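Local coordinates for protein lipid binding hydrolase (Escherichia coli, PDB 2IF6) that probably acts as a lipid-binding hydrolase of the permuted papain-like (YaeF/YiiX, C92) amidase family, its substrate not established, at residues S17-S29 against E136-L148. Sequence-based numbering, arbitrary orientation.
Sequences SSQSKAIQLATHS and EFDLSNPLVQAKL
His28 and Asp138 meet where helix 20-27 ends: His28 NE2 donates to Asp138 OD2 over 2.7 Å, nearly straight; OD2 lies in the imidazole plane and accepts on its anti lone pair, the carboxylate being turned 65° from the ring. A few atoms away, Asp138 N gives a 3.0 Å bond to Ala26 O, taken in the carbonyl plane on a lone pair, and Ala26 CA returns a CH···O contact of 3.1 Å to Asp138 O. With CG anti to the backbone N (chi1 -174°), Asp138 carries OD2 out to the imidazole while its N binds Ala26 O. Both thus hold the helix end, where His28, at positive phi, closes a Schellman motif. Further along, Val144 pushes CG2 against Leu25 CB (3.7 Å) and the Ala22 carbonyl; with small Ala22 and Ala26 between them, the axes of 20-27 and 142-148 approach to 8.9 Å, crossing at -122°. Leu143 CD2 and the aliphatic part of Lys147 close over Ala22, while Leu25 CD1 lies against the Asn141 amide. Phe137 turns its ring edge to Ala26 O and packs alongside Thr27 CG2. In the second shell, Ser140 N bonds to Asp138 OD1, closing an Asx turn, and Ser140 OG donates to the same oxygen on its syn lone pair; Asn141 OD1 caps helix 142-152 through Leu143 N. This near-surface packing joins helix 142-152 to helix 20-27, which itself links strands 10-13 and 33-40, neighbours in the main antiparallel sheet.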
loop_
_atom_site.group_PDB
_atom_site.type_symbol
_atom_site.label_atom_id
_atom_site.label_comp_id
_atom_site.label_asym_id
_atom_site.label_seq_id
_atom_site.Cartn_x
_atom_site.Cartn_y
_atom_site.Cartn_z
ATOM N N SER A 17 9.518 -4.363 9.131
ATOM C CA SER A 17 10.431 -5.139 8.286
ATOM C C SER A 17 11.733 -4.395 8.041
ATOM O O SER A 17 11.777 -3.180 8.138
ATOM C CB SER A 17 9.795 -5.420 6.939
ATOM O OG SER A 17 9.798 -4.249 6.124
ATOM N N SER A 18 12.789 -5.143 7.693
ATOM C CA SER A 18 14.137 -4.563 7.497
ATOM C C SER A 18 14.224 -3.609 6.289
ATOM O O SER A 18 15.076 -2.725 6.274
ATOM C CB SER A 18 15.198 -5.673 7.368
ATOM O OG SER A 18 14.697 -6.726 6.554
ATOM N N GLN A 19 13.352 -3.765 5.294
ATOM C CA GLN A 19 13.345 -2.801 4.192
ATOM C C GLN A 19 12.627 -1.484 4.517
ATOM O O GLN A 19 12.637 -0.570 3.705
ATOM C CB GLN A 19 12.789 -3.397 2.893
ATOM C CG GLN A 19 11.314 -3.720 2.892
ATOM C CD GLN A 19 11.045 -5.215 2.931
ATOM O OE1 GLN A 19 11.443 -5.916 3.882
ATOM N NE2 GLN A 19 10.365 -5.721 1.888
ATOM N N SER A 20 12.008 -1.385 5.690
ATOM C CA SER A 20 11.102 -0.272 5.954
ATOM C C SER A 20 11.785 1.094 5.858
ATOM O O SER A 20 11.270 2.014 5.219
ATOM C CB SER A 20 10.412 -0.455 7.301
ATOM O OG SER A 20 9.622 0.674 7.608
ATOM N N LYS A 21 12.962 1.206 6.475
ATOM C CA LYS A 21 13.724 2.437 6.448
ATOM C C LYS A 21 14.165 2.859 5.046
ATOM O O LYS A 21 14.043 4.026 4.660
ATOM C CB LYS A 21 14.918 2.331 7.416
ATOM C CG LYS A 21 15.629 3.647 7.603
ATOM C CD LYS A 21 14.769 4.614 8.415
ATOM C CE LYS A 21 14.741 5.961 7.725
ATOM N NZ LYS A 21 14.543 7.077 8.695
ATOM N N ALA A 22 14.674 1.915 4.268
ATOM C CA ALA A 22 15.050 2.200 2.883
ATOM C C ALA A 22 13.868 2.732 2.072
ATOM O O ALA A 22 14.018 3.673 1.316
ATOM C CB ALA A 22 15.616 0.933 2.229
ATOM N N ILE A 23 12.703 2.099 2.231
ATOM C CA ILE A 23 11.492 2.536 1.559
ATOM C C ILE A 23 11.145 3.979 1.962
ATOM O O ILE A 23 10.944 4.822 1.107
ATOM C CB ILE A 23 10.300 1.585 1.827
ATOM C CG1 ILE A 23 10.497 0.254 1.067
ATOM C CG2 ILE A 23 9.005 2.214 1.356
ATOM C CD1 ILE A 23 9.582 -0.844 1.535
ATOM N N GLN A 24 11.127 4.263 3.254
ATOM C CA GLN A 24 10.822 5.622 3.743
ATOM C C GLN A 24 11.748 6.671 3.111
ATOM O O GLN A 24 11.322 7.749 2.655
ATOM C CB GLN A 24 10.978 5.655 5.258
ATOM C CG GLN A 24 9.949 4.827 6.028
ATOM C CD GLN A 24 10.135 5.001 7.511
ATOM O OE1 GLN A 24 11.267 5.002 8.002
ATOM N NE2 GLN A 24 9.047 5.189 8.229
ATOM N N LEU A 25 13.025 6.331 3.035
ATOM C CA LEU A 25 14.028 7.236 2.494
ATOM C C LEU A 25 13.906 7.458 0.985
ATOM O O LEU A 25 13.909 8.589 0.521
ATOM C CB LEU A 25 15.401 6.666 2.814
ATOM C CG LEU A 25 15.941 6.854 4.228
ATOM C CD1 LEU A 25 17.242 6.083 4.268
ATOM C CD2 LEU A 25 16.142 8.341 4.533
ATOM N N ALA A 26 13.818 6.373 0.217
ATOM C CA ALA A 26 13.680 6.447 -1.229
ATOM C C ALA A 26 12.397 7.189 -1.672
ATOM O O ALA A 26 12.336 7.776 -2.773
ATOM C CB ALA A 26 13.691 5.038 -1.814
ATOM N N THR A 27 11.356 7.112 -0.846
ATOM C CA THR A 27 10.048 7.617 -1.319
ATOM C C THR A 27 9.642 8.904 -0.634
ATOM O O THR A 27 8.521 9.420 -0.903
ATOM C CB THR A 27 8.913 6.623 -1.089
ATOM O OG1 THR A 27 8.708 6.465 0.323
ATOM C CG2 THR A 27 9.180 5.267 -1.791
ATOM N N HIS A 28 10.546 9.389 0.226
ATOM C CA HIS A 28 10.438 10.588 1.066
ATOM C C HIS A 28 9.188 10.546 1.923
ATOM O O HIS A 28 8.353 11.448 1.864
ATOM C CB HIS A 28 10.507 11.895 0.244
ATOM C CG HIS A 28 11.859 12.185 -0.344
ATOM N ND1 HIS A 28 12.165 13.395 -0.942
ATOM C CD2 HIS A 28 12.970 11.419 -0.450
ATOM C CE1 HIS A 28 13.417 13.359 -1.377
ATOM N NE2 HIS A 28 13.927 12.172 -1.092
ATOM N N SER A 29 9.025 9.489 2.697
ATOM C CA SER A 29 7.713 9.227 3.273
ATOM C C SER A 29 7.905 8.579 4.613
ATOM O O SER A 29 8.917 7.902 4.822
ATOM C CB SER A 29 6.925 8.265 2.348
ATOM O OG SER A 29 5.650 7.943 2.902
ATOM N N GLU A 136 13.581 7.020 -10.629
ATOM C CA GLU A 136 13.094 8.375 -10.292
ATOM C C GLU A 136 12.886 8.608 -8.785
ATOM O O GLU A 136 12.688 9.753 -8.313
ATOM C CB GLU A 136 11.852 8.705 -11.167
ATOM C CG GLU A 136 12.285 8.797 -12.627
ATOM C CD GLU A 136 11.161 8.737 -13.653
ATOM O OE1 GLU A 136 11.446 9.073 -14.836
ATOM O OE2 GLU A 136 10.013 8.375 -13.293
ATOM N N PHE A 137 12.976 7.533 -8.014
ATOM C CA PHE A 137 12.948 7.662 -6.563
ATOM C C PHE A 137 14.282 8.206 -6.121
ATOM O O PHE A 137 15.159 8.444 -6.976
ATOM C CB PHE A 137 12.536 6.336 -5.913
ATOM C CG PHE A 137 11.089 6.003 -6.161
ATOM C CD1 PHE A 137 10.098 6.499 -5.331
ATOM C CD2 PHE A 137 10.712 5.261 -7.276
ATOM C CE1 PHE A 137 8.742 6.215 -5.578
ATOM C CE2 PHE A 137 9.361 4.974 -7.529
ATOM C CZ PHE A 137 8.383 5.444 -6.689
ATOM N N ASP A 138 14.425 8.445 -4.822
ATOM C CA ASP A 138 15.657 8.978 -4.267
ATOM C C ASP A 138 16.517 7.813 -3.794
ATOM O O ASP A 138 16.259 7.220 -2.750
ATOM C CB ASP A 138 15.360 9.938 -3.125
ATOM C CG ASP A 138 16.614 10.651 -2.600
ATOM O OD1 ASP A 138 17.760 10.329 -3.034
ATOM O OD2 ASP A 138 16.446 11.539 -1.742
ATOM N N LEU A 139 17.537 7.499 -4.578
ATOM C CA LEU A 139 18.362 6.309 -4.359
ATOM C C LEU A 139 19.762 6.712 -3.912
ATOM O O LEU A 139 20.667 5.875 -3.807
ATOM C CB LEU A 139 18.407 5.442 -5.629
ATOM C CG LEU A 139 17.070 5.011 -6.248
ATOM C CD1 LEU A 139 17.310 4.082 -7.411
ATOM C CD2 LEU A 139 16.103 4.340 -5.249
ATOM N N SER A 140 19.904 7.996 -3.593
ATOM C CA SER A 140 21.168 8.561 -3.207
ATOM C C SER A 140 21.644 8.100 -1.824
ATOM O O SER A 140 22.828 7.902 -1.644
ATOM C CB SER A 140 21.133 10.080 -3.323
ATOM O OG SER A 140 20.348 10.638 -2.303
ATOM N N ASN A 141 20.747 7.865 -0.871
ATOM C CA ASN A 141 21.198 7.463 0.475
ATOM C C ASN A 141 21.904 6.100 0.462
ATOM O O ASN A 141 21.410 5.170 -0.149
ATOM C CB ASN A 141 20.027 7.445 1.462
ATOM C CG ASN A 141 20.477 7.467 2.921
ATOM O OD1 ASN A 141 20.865 6.437 3.491
ATOM N ND2 ASN A 141 20.382 8.636 3.548
ATOM N N PRO A 142 23.070 5.985 1.139
ATOM C CA PRO A 142 23.844 4.735 1.157
ATOM C C PRO A 142 23.089 3.569 1.790
ATOM O O PRO A 142 23.331 2.413 1.417
ATOM C CB PRO A 142 25.068 5.084 2.011
ATOM C CG PRO A 142 25.173 6.573 1.961
ATOM C CD PRO A 142 23.735 7.042 1.925
ATOM N N LEU A 143 22.177 3.867 2.723
ATOM C CA LEU A 143 21.301 2.837 3.284
ATOM C C LEU A 143 20.428 2.271 2.168
ATOM O O LEU A 143 20.261 1.070 2.061
ATOM C CB LEU A 143 20.446 3.382 4.429
ATOM C CG LEU A 143 19.785 2.377 5.386
ATOM C CD1 LEU A 143 19.793 2.895 6.802
ATOM C CD2 LEU A 143 18.340 2.036 4.994
ATOM N N VAL A 144 19.913 3.149 1.313
ATOM C CA VAL A 144 19.085 2.732 0.212
ATOM C C VAL A 144 19.923 1.913 -0.804
ATOM O O VAL A 144 19.483 0.828 -1.246
ATOM C CB VAL A 144 18.404 3.950 -0.433
ATOM C CG1 VAL A 144 17.744 3.590 -1.759
ATOM C CG2 VAL A 144 17.363 4.539 0.552
ATOM N N GLN A 145 21.100 2.435 -1.171
ATOM C CA GLN A 145 21.968 1.707 -2.108
ATOM C C GLN A 145 22.345 0.320 -1.571
ATOM O O GLN A 145 22.337 -0.647 -2.350
ATOM C CB GLN A 145 23.204 2.525 -2.521
ATOM C CG GLN A 145 22.932 3.660 -3.517
ATOM C CD GLN A 145 22.684 3.184 -4.955
ATOM O OE1 GLN A 145 23.212 2.152 -5.405
ATOM N NE2 GLN A 145 21.874 3.943 -5.679
ATOM N N ALA A 146 22.618 0.199 -0.269
ATOM C CA ALA A 146 22.939 -1.113 0.323
ATOM C C ALA A 146 21.786 -2.121 0.196
ATOM O O ALA A 146 21.987 -3.276 -0.188
ATOM C CB ALA A 146 23.386 -0.976 1.775
ATOM N N LYS A 147 20.566 -1.678 0.474
ATOM C CA LYS A 147 19.405 -2.551 0.367
ATOM C C LYS A 147 19.107 -2.922 -1.095
ATOM O O LYS A 147 18.702 -4.024 -1.382
ATOM C CB LYS A 147 18.179 -1.927 1.050
ATOM C CG LYS A 147 18.258 -1.910 2.620
ATOM C CD LYS A 147 18.198 -3.309 3.268
ATOM C CE LYS A 147 16.919 -4.064 2.932
ATOM N NZ LYS A 147 16.793 -5.325 3.735
ATOM N N LEU A 148 19.316 -2.009 -2.018
ATOM C CA LEU A 148 19.151 -2.358 -3.434
ATOM C C LEU A 148 20.201 -3.422 -3.823
ATOM O O LEU A 148 19.904 -4.373 -4.534
ATOM C CB LEU A 148 19.305 -1.120 -4.311
ATOM C CG LEU A 148 18.201 -0.056 -4.308
ATOM C CD1 LEU A 148 18.731 1.193 -4.957
ATOM C CD2 LEU A 148 16.960 -0.562 -5.058
HETATM O O HOH W 1 16.939 10.132 0.489
#